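PDB 3BQW: putative capsid protein of prophage from Escherichia coli CFT073, which probably serves as a major capsid protein of the phage major capsid protein E family, building the head shell of the prophage from which it derives. Local coordinates for residues Ala5-Leu17 and Arg117-Ile129. Residues are numbered along the deposited sequence; the frame is centred on the assembly and turned at random.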
loop_
_atom_site.group_PDB
_atom_site.type_symbol
_atom_site.label_atom_id
_atom_site.label_comp_id
_atom_site.label_asym_id
_atom_site.label_seq_id
_atom_site.Cartn_x
_atom_site.Cartn_y
_atom_site.Cartn_z
ATOM N N ALA A 5 36.767 -3.993 1.418
ATOM C CA ALA A 5 35.290 -4.118 1.230
ATOM C C ALA A 5 34.979 -4.525 -0.219
ATOM O O ALA A 5 35.340 -3.818 -1.163
ATOM C CB ALA A 5 34.591 -2.807 1.598
ATOM N N MET A 6 34.346 -5.688 -0.387
ATOM C CA MET A 6 33.859 -6.134 -1.693
ATOM C C MET A 6 32.326 -6.019 -1.752
ATOM O O MET A 6 31.646 -6.318 -0.776
ATOM C CB MET A 6 34.277 -7.588 -1.953
ATOM C CG MET A 6 34.524 -7.918 -3.438
ATOM S SD MET A 6 36.109 -7.274 -4.069
ATOM C CE MET A 6 37.140 -7.274 -2.600
ATOM N N ALA A 7 31.799 -5.590 -2.896
ATOM C CA ALA A 7 30.353 -5.398 -3.054
ATOM C C ALA A 7 29.683 -6.762 -3.163
ATOM O O ALA A 7 30.229 -7.659 -3.783
ATOM C CB ALA A 7 30.039 -4.527 -4.291
ATOM N N LEU A 8 28.533 -6.924 -2.517
ATOM C CA LEU A 8 27.785 -8.169 -2.597
ATOM C C LEU A 8 27.133 -8.228 -3.949
ATOM O O LEU A 8 26.644 -7.223 -4.437
ATOM C CB LEU A 8 26.699 -8.249 -1.522
ATOM C CG LEU A 8 27.152 -8.207 -0.056
ATOM C CD1 LEU A 8 25.970 -8.517 0.832
ATOM C CD2 LEU A 8 28.330 -9.169 0.176
ATOM N N ASN A 9 27.132 -9.402 -4.560
ATOM C CA ASN A 9 26.411 -9.568 -5.800
ATOM C C ASN A 9 24.935 -9.831 -5.511
ATOM O O ASN A 9 24.519 -10.024 -4.365
ATOM C CB ASN A 9 27.043 -10.650 -6.688
ATOM C CG ASN A 9 27.037 -12.030 -6.049
ATOM O OD1 ASN A 9 26.007 -12.506 -5.567
ATOM N ND2 ASN A 9 28.196 -12.690 -6.066
ATOM N N THR A 10 24.145 -9.835 -6.563
ATOM C CA THR A 10 22.720 -9.759 -6.397
ATOM C C THR A 10 22.100 -11.079 -5.929
ATOM O O THR A 10 21.111 -11.058 -5.222
ATOM C CB THR A 10 22.066 -9.052 -7.620
ATOM O OG1 THR A 10 22.186 -7.613 -7.421
ATOM C CG2 THR A 10 20.587 -9.433 -7.776
ATOM N N ASN A 11 22.707 -12.215 -6.248
ATOM C CA ASN A 11 22.303 -13.478 -5.617
ATOM C C ASN A 11 22.426 -13.413 -4.094
ATOM O O ASN A 11 21.598 -13.966 -3.376
ATOM C CB ASN A 11 23.145 -14.647 -6.120
ATOM C CG ASN A 11 22.884 -14.996 -7.566
ATOM O OD1 ASN A 11 21.879 -14.602 -8.168
ATOM N ND2 ASN A 11 23.793 -15.765 -8.133
ATOM N N GLN A 12 23.463 -12.742 -3.612
ATOM C CA GLN A 12 23.693 -12.593 -2.165
ATOM C C GLN A 12 22.628 -11.711 -1.529
ATOM O O GLN A 12 22.096 -12.010 -0.456
ATOM C CB GLN A 12 25.115 -12.063 -1.905
ATOM C CG GLN A 12 26.193 -13.114 -2.267
ATOM C CD GLN A 12 27.609 -12.544 -2.511
ATOM O OE1 GLN A 12 27.982 -11.486 -1.997
ATOM N NE2 GLN A 12 28.392 -13.263 -3.295
ATOM N N LEU A 13 22.286 -10.635 -2.218
ATOM C CA LEU A 13 21.204 -9.753 -1.773
ATOM C C LEU A 13 19.819 -10.416 -1.875
ATOM O O LEU A 13 18.989 -10.248 -0.978
ATOM C CB LEU A 13 21.243 -8.444 -2.563
ATOM C CG LEU A 13 22.570 -7.668 -2.604
ATOM C CD1 LEU A 13 22.468 -6.525 -3.582
ATOM C CD2 LEU A 13 22.982 -7.164 -1.244
ATOM N N PHE A 14 19.558 -11.163 -2.946
ATOM C CA PHE A 14 18.299 -11.929 -3.060
ATOM C C PHE A 14 18.141 -13.007 -1.980
ATOM O O PHE A 14 17.029 -13.287 -1.547
ATOM C CB PHE A 14 18.157 -12.602 -4.434
ATOM C CG PHE A 14 17.532 -11.726 -5.489
ATOM C CD1 PHE A 14 18.215 -11.418 -6.645
ATOM C CD2 PHE A 14 16.255 -11.211 -5.312
ATOM C CE1 PHE A 14 17.622 -10.600 -7.616
ATOM C CE2 PHE A 14 15.672 -10.403 -6.260
ATOM C CZ PHE A 14 16.355 -10.100 -7.415
ATOM N N ALA A 15 19.245 -13.608 -1.560
ATOM C CA ALA A 15 19.243 -14.588 -0.462
ATOM C C ALA A 15 18.625 -13.999 0.803
ATOM O O ALA A 15 17.908 -14.682 1.520
ATOM C CB ALA A 15 20.680 -15.092 -0.176
ATOM N N TYR A 16 18.902 -12.727 1.067
ATOM C CA TYR A 16 18.313 -12.048 2.210
ATOM C C TYR A 16 16.857 -11.656 1.948
ATOM O O TYR A 16 15.975 -11.889 2.767
ATOM C CB TYR A 16 19.111 -10.798 2.546
ATOM C CG TYR A 16 18.576 -10.123 3.770
ATOM C CD1 TYR A 16 18.727 -10.721 5.029
ATOM C CD2 TYR A 16 17.902 -8.920 3.685
ATOM C CE1 TYR A 16 18.221 -10.127 6.161
ATOM C CE2 TYR A 16 17.379 -8.319 4.827
ATOM C CZ TYR A 16 17.539 -8.936 6.053
ATOM O OH TYR A 16 17.062 -8.354 7.181
ATOM N N LEU A 17 16.635 -11.050 0.794
ATOM C CA LEU A 17 15.322 -10.581 0.395
ATOM C C LEU A 17 14.296 -11.734 0.403
ATOM O O LEU A 17 13.125 -11.537 0.719
ATOM C CB LEU A 17 15.432 -9.917 -0.990
ATOM C CG LEU A 17 14.455 -8.853 -1.455
ATOM C CD1 LEU A 17 14.210 -7.727 -0.387
ATOM C CD2 LEU A 17 14.939 -8.271 -2.789
ATOM N N ARG A 117 29.069 -4.286 7.756
ATOM C CA ARG A 117 28.596 -3.849 6.441
ATOM C C ARG A 117 27.299 -4.586 6.122
ATOM O O ARG A 117 26.336 -3.968 5.678
ATOM C CB ARG A 117 29.644 -4.060 5.335
ATOM C CG ARG A 117 30.610 -2.873 5.141
ATOM C CD ARG A 117 31.704 -3.155 4.078
ATOM N NE ARG A 117 31.124 -3.447 2.756
ATOM C CZ ARG A 117 30.932 -4.664 2.242
ATOM N NH1 ARG A 117 31.324 -5.756 2.888
ATOM N NH2 ARG A 117 30.384 -4.791 1.038
ATOM N N MET A 118 27.277 -5.891 6.400
ATOM C CA MET A 118 26.100 -6.726 6.158
ATOM C C MET A 118 24.888 -6.221 6.914
ATOM O O MET A 118 23.802 -6.187 6.364
ATOM C CB MET A 118 26.328 -8.181 6.589
ATOM C CG MET A 118 27.417 -8.933 5.854
ATOM S SD MET A 118 27.130 -9.211 4.126
ATOM C CE MET A 118 25.305 -9.023 4.063
ATOM N N ARG A 119 25.077 -5.868 8.183
ATOM C CA ARG A 119 24.009 -5.272 8.989
ATOM C C ARG A 119 23.466 -3.993 8.378
ATOM O O ARG A 119 22.255 -3.771 8.382
ATOM C CB ARG A 119 24.489 -4.947 10.401
ATOM C CG ARG A 119 24.848 -6.155 11.230
ATOM C CD ARG A 119 23.634 -7.020 11.562
ATOM N NE ARG A 119 22.537 -6.280 12.202
ATOM C CZ ARG A 119 22.484 -5.952 13.492
ATOM N NH1 ARG A 119 23.481 -6.235 14.315
ATOM N NH2 ARG A 119 21.431 -5.311 13.959
ATOM N N LEU A 120 24.351 -3.134 7.892
ATOM C CA LEU A 120 23.924 -1.871 7.272
ATOM C C LEU A 120 23.223 -2.092 5.946
ATOM O O LEU A 120 22.239 -1.411 5.651
ATOM C CB LEU A 120 25.106 -0.928 7.091
ATOM C CG LEU A 120 25.752 -0.464 8.404
ATOM C CD1 LEU A 120 26.987 0.349 8.119
ATOM C CD2 LEU A 120 24.785 0.302 9.240
ATOM N N ILE A 121 23.728 -3.054 5.160
ATOM C CA ILE A 121 23.179 -3.369 3.856
ATOM C C ILE A 121 21.763 -3.911 4.008
ATOM O O ILE A 121 20.833 -3.404 3.369
ATOM C CB ILE A 121 24.063 -4.363 3.068
ATOM C CG1 ILE A 121 25.331 -3.655 2.561
ATOM C CG2 ILE A 121 23.288 -4.973 1.895
ATOM C CD1 ILE A 121 26.457 -4.587 2.212
ATOM N N THR A 122 21.600 -4.894 4.887
ATOM C CA THR A 122 20.319 -5.539 5.109
ATOM C C THR A 122 19.339 -4.574 5.769
ATOM O O THR A 122 18.128 -4.576 5.458
ATOM C CB THR A 122 20.466 -6.812 5.969
ATOM O OG1 THR A 122 21.205 -6.531 7.166
ATOM C CG2 THR A 122 21.185 -7.954 5.184
ATOM N N GLY A 123 19.855 -3.736 6.672
ATOM C CA GLY A 123 19.027 -2.703 7.300
ATOM C C GLY A 123 18.455 -1.726 6.291
ATOM O O GLY A 123 17.283 -1.361 6.361
ATOM N N ASN A 124 19.287 -1.288 5.355
ATOM C CA ASN A 124 18.869 -0.371 4.300
ATOM C C ASN A 124 17.998 -1.049 3.257
ATOM O O ASN A 124 17.071 -0.430 2.725
ATOM C CB ASN A 124 20.067 0.318 3.667
ATOM C CG ASN A 124 20.641 1.415 4.561
ATOM O OD1 ASN A 124 19.978 2.393 4.829
ATOM N ND2 ASN A 124 21.868 1.230 5.041
ATOM N N MET A 125 18.243 -2.322 2.991
ATOM C CA MET A 125 17.353 -3.093 2.127
ATOM C C MET A 125 15.953 -3.147 2.704
ATOM O O MET A 125 14.981 -2.953 1.965
ATOM C CB MET A 125 17.868 -4.528 1.922
ATOM C CG MET A 125 19.044 -4.678 0.941
ATOM S SD MET A 125 19.654 -6.389 0.771
ATOM C CE MET A 125 18.220 -7.025 -0.073
ATOM N N ARG A 126 15.837 -3.431 4.008
ATOM C CA ARG A 126 14.534 -3.474 4.671
ATOM C C ARG A 126 13.805 -2.133 4.590
ATOM O O ARG A 126 12.604 -2.087 4.419
ATOM C CB ARG A 126 14.642 -3.912 6.147
ATOM C CG ARG A 126 14.940 -5.408 6.331
ATOM C CD ARG A 126 14.740 -5.899 7.773
ATOM N NE ARG A 126 15.295 -5.019 8.812
ATOM C CZ ARG A 126 16.551 -5.039 9.248
ATOM N NH1 ARG A 126 17.442 -5.892 8.757
ATOM N NH2 ARG A 126 16.929 -4.188 10.193
ATOM N N ARG A 127 14.551 -1.055 4.735
ATOM C CA ARG A 127 14.009 0.303 4.691
ATOM C C ARG A 127 13.555 0.657 3.262
ATOM O O ARG A 127 12.537 1.317 3.071
ATOM C CB ARG A 127 15.113 1.226 5.209
ATOM C CG ARG A 127 14.938 2.710 5.126
ATOM C CD ARG A 127 16.188 3.385 5.781
ATOM N NE ARG A 127 16.241 3.083 7.222
ATOM C CZ ARG A 127 17.185 2.385 7.867
ATOM N NH1 ARG A 127 18.268 1.886 7.257
ATOM N NH2 ARG A 127 17.051 2.198 9.175
ATOM N N GLN A 128 14.303 0.189 2.262
ATOM C CA GLN A 128 13.921 0.397 0.861
ATOM C C GLN A 128 12.641 -0.357 0.466
ATOM O O GLN A 128 11.780 0.181 -0.201
ATOM C CB GLN A 128 15.083 0.055 -0.070
ATOM C CG GLN A 128 16.155 1.109 -0.022
ATOM C CD GLN A 128 17.469 0.632 -0.582
ATOM O OE1 GLN A 128 17.554 -0.430 -1.205
ATOM N NE2 GLN A 128 18.514 1.407 -0.349
ATOM N N ILE A 129 12.504 -1.600 0.909
ATOM C CA ILE A 129 11.253 -2.338 0.693
ATOM C C ILE A 129 10.077 -1.671 1.418
ATOM O O ILE A 129 8.988 -1.590 0.880
ATOM C CB ILE A 129 11.389 -3.809 1.122
ATOM C CG1 ILE A 129 12.441 -4.517 0.261
ATOM C CG2 ILE A 129 10.050 -4.531 1.014
ATOM C CD1 ILE A 129 12.171 -4.509 -1.202
#
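Ala5 lays its CB over one face of the Arg117 guanidinium, 3.7 Å from NE. The Met6 carbonyl oxygen accepts a weak hydrogen bond from Arg117 NH2 at 2.7 Å, weak since the N-H...O angle is just 116°; the stronger partner of this arginine is Glu327, salt-bridged to NE. Leu8 turns CD1 into the bent end of Met118, and CD1 also reaches Ile121 CD1 at 4.2 Å. Asn9 and Gln12 then form a capping box that starts helix 10-17, which crosses residues 117-129 of the long helix 113-146. Leu13 CD2 touches both Ile121 CG2 (3.8 Å) and Met125 SD. With CG anti to the backbone N, the Tyr16 ring lies across Thr122, whose CG2 stands 3.5 Å from the ring centroid and 5° off the normal, a CH-pi contact; Met125 CE sits at the ring edge. Tyr16 OH accepts a hydrogen bond from Arg126 NH1 at 2.9 Å, within the guanidinium plane and with an N-H...O angle of 155°. Leu17 CD1 closes the row on Ile129 CG1. The N-terminal arm and first helix are therefore held on the long helix mainly by apolar and CH-pi packing, with an arginine bond toward either end and the straighter one at Tyr16.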